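PDB 6ABW: citrate synthase from Metallosphaera sedula, which probably catalyses the condensation of oxaloacetate with acetyl-CoA and water to give citrate and CoA, a step of the tricarboxylic acid cycle. Local coordinates for residues T141-V146 against V339-S344. Residues are numbered along the deposited sequence; the frame is centred on the assembly and turned at random.
Sequences TVVANV and VYMFTS
Met-341 reaches across to helix 128-151 with a single methyl group, and its contact with Val-143 is a compact example of how a bent methionine chain lays its methyl against a neighbouring helix from the 3-10 turn just ahead of helix 342-365. The Met-341 chain starts with CG beside its backbone N and then bends at both later torsions (chi2 -57°, chi3 -64°). These two bends keep the chain short and leave Met-341 CE against helix 128-151, 3.7 Å from Val-143 CG1 and 3.6 Å from the carbonyl oxygen O of Val-143. Met-341 CE also lies 4.2 Å from Val-146 CG1, one turn further on, and thus bridges i and i+3 on one helical face. The valine's two branches divide the work. CG1, anti to the backbone N (chi1 176°), faces the methionine methyl, whereas Val-143 CG2 approaches Ser-344 O at 4.0 Å. Ser-344 brings the backbones closest together, its CA lying 6.8 Å from Val-143 CA, and its CB only grazes Val-143 CG1 at 4.5 Å.

Helix 104-119 closes over this junction, Met-108 touching both Val-143 and Ser-344, while Phe-168 of helix 164-173 packs on Val-143 as well. To one side, Tyr-340 takes its hydroxyl to Glu-151 by a hydrogen bond and its ring to Lys-150 by a cation-pi contact. The patch is plain interior packing in the largely helical citrate synthase fold. Methyls meet methyls and backbone carbonyl oxygens without hydrogen bonding between the segments, implying cohesion mostly by dispersion and apolar burial.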
loop_
_atom_site.group_PDB
_atom_site.type_symbol
_atom_site.label_atom_id
_atom_site.label_comp_id
_atom_site.label_asym_id
_atom_site.label_seq_id
_atom_site.Cartn_x
_atom_site.Cartn_y
_atom_site.Cartn_z
ATOM N N THR A 141 17.268 9.921 0.596
ATOM C CA THR A 141 17.490 10.170 -0.820
ATOM C C THR A 141 16.226 10.511 -1.588
ATOM O O THR A 141 16.182 11.454 -2.359
ATOM C CB THR A 141 18.155 8.950 -1.411
ATOM O OG1 THR A 141 19.386 8.690 -0.690
ATOM C CG2 THR A 141 18.487 9.160 -2.900
ATOM N N VAL A 142 15.176 9.733 -1.331
ATOM C CA VAL A 142 13.867 9.967 -1.941
ATOM C C VAL A 142 13.265 11.299 -1.581
ATOM O O VAL A 142 12.885 12.054 -2.480
ATOM C CB VAL A 142 12.908 8.819 -1.593
ATOM C CG1 VAL A 142 11.477 9.154 -1.999
ATOM C CG2 VAL A 142 13.426 7.557 -2.318
ATOM N N VAL A 143 13.261 11.673 -0.300
ATOM C CA VAL A 143 12.589 12.900 0.086
ATOM C C VAL A 143 13.329 14.152 -0.446
ATOM O O VAL A 143 12.722 15.083 -0.991
ATOM C CB VAL A 143 12.349 12.933 1.597
ATOM C CG1 VAL A 143 11.740 14.255 1.970
ATOM C CG2 VAL A 143 11.378 11.826 2.008
ATOM N N ALA A 144 14.652 14.092 -0.434
ATOM C CA ALA A 144 15.469 15.189 -0.912
ATOM C C ALA A 144 15.198 15.401 -2.422
ATOM O O ALA A 144 15.046 16.535 -2.879
ATOM C CB ALA A 144 16.957 14.871 -0.640
ATOM N N ASN A 145 15.056 14.312 -3.157
ATOM C CA ASN A 145 14.833 14.352 -4.598
ATOM C C ASN A 145 13.417 14.712 -5.012
ATOM O O ASN A 145 13.187 15.320 -6.029
ATOM C CB ASN A 145 15.418 13.126 -5.258
ATOM C CG ASN A 145 16.939 13.259 -5.345
ATOM O OD1 ASN A 145 17.439 14.144 -6.046
ATOM N ND2 ASN A 145 17.647 12.530 -4.473
ATOM N N VAL A 146 12.435 14.373 -4.130
ATOM C CA VAL A 146 11.075 14.811 -4.324
ATOM C C VAL A 146 11.012 16.343 -4.230
ATOM O O VAL A 146 10.407 17.030 -5.055
ATOM C CB VAL A 146 10.131 14.088 -3.316
ATOM C CG1 VAL A 146 8.747 14.771 -3.220
ATOM C CG2 VAL A 146 9.927 12.634 -3.719
ATOM N N VAL A 339 5.814 24.366 2.197
ATOM C CA VAL A 339 4.685 23.759 2.882
ATOM C C VAL A 339 4.316 22.381 2.236
ATOM O O VAL A 339 3.953 21.429 2.910
ATOM C CB VAL A 339 3.467 24.680 2.898
ATOM C CG1 VAL A 339 2.250 23.990 3.536
ATOM C CG2 VAL A 339 3.814 25.948 3.706
ATOM N N TYR A 340 4.450 22.262 0.935
ATOM C CA TYR A 340 4.061 21.029 0.260
ATOM C C TYR A 340 4.885 19.807 0.686
ATOM O O TYR A 340 4.537 18.678 0.318
ATOM C CB TYR A 340 4.015 21.142 -1.295
ATOM C CG TYR A 340 5.307 21.483 -1.995
ATOM C CD1 TYR A 340 6.358 20.584 -2.039
ATOM C CD2 TYR A 340 5.462 22.712 -2.676
ATOM C CE1 TYR A 340 7.534 20.868 -2.707
ATOM C CE2 TYR A 340 6.655 23.012 -3.321
ATOM C CZ TYR A 340 7.665 22.093 -3.358
ATOM O OH TYR A 340 8.857 22.370 -3.989
ATOM N N MET A 341 5.983 20.013 1.373
ATOM C CA MET A 341 6.846 18.952 1.809
ATOM C C MET A 341 6.513 18.504 3.218
ATOM O O MET A 341 7.130 17.528 3.633
ATOM C CB MET A 341 8.336 19.358 1.808
ATOM C CG MET A 341 8.952 19.531 0.413
ATOM S SD MET A 341 8.835 18.096 -0.635
ATOM C CE MET A 341 9.827 16.915 0.241
ATOM N N PHE A 342 5.618 19.155 3.987
ATOM C CA PHE A 342 5.613 18.842 5.406
ATOM C C PHE A 342 5.227 17.385 5.791
ATOM O O PHE A 342 5.854 16.779 6.654
ATOM C CB PHE A 342 4.754 19.826 6.180
ATOM C CG PHE A 342 5.215 21.276 6.179
ATOM C CD1 PHE A 342 6.426 21.665 5.715
ATOM C CD2 PHE A 342 4.359 22.223 6.744
ATOM C CE1 PHE A 342 6.770 23.035 5.750
ATOM C CE2 PHE A 342 4.674 23.556 6.811
ATOM C CZ PHE A 342 5.906 23.967 6.306
ATOM N N THR A 343 4.215 16.844 5.126
ATOM C CA THR A 343 3.826 15.480 5.397
ATOM C C THR A 343 4.919 14.481 4.930
ATOM O O THR A 343 5.059 13.425 5.527
ATOM C CB THR A 343 2.420 15.170 4.845
ATOM O OG1 THR A 343 1.494 15.967 5.622
ATOM C CG2 THR A 343 2.054 13.701 5.052
ATOM N N SER A 344 5.636 14.792 3.838
ATOM C CA SER A 344 6.767 13.982 3.385
ATOM C C SER A 344 7.901 13.957 4.410
ATOM O O SER A 344 8.575 12.917 4.586
ATOM C CB SER A 344 7.285 14.461 2.002
ATOM O OG SER A 344 6.329 14.151 1.030
#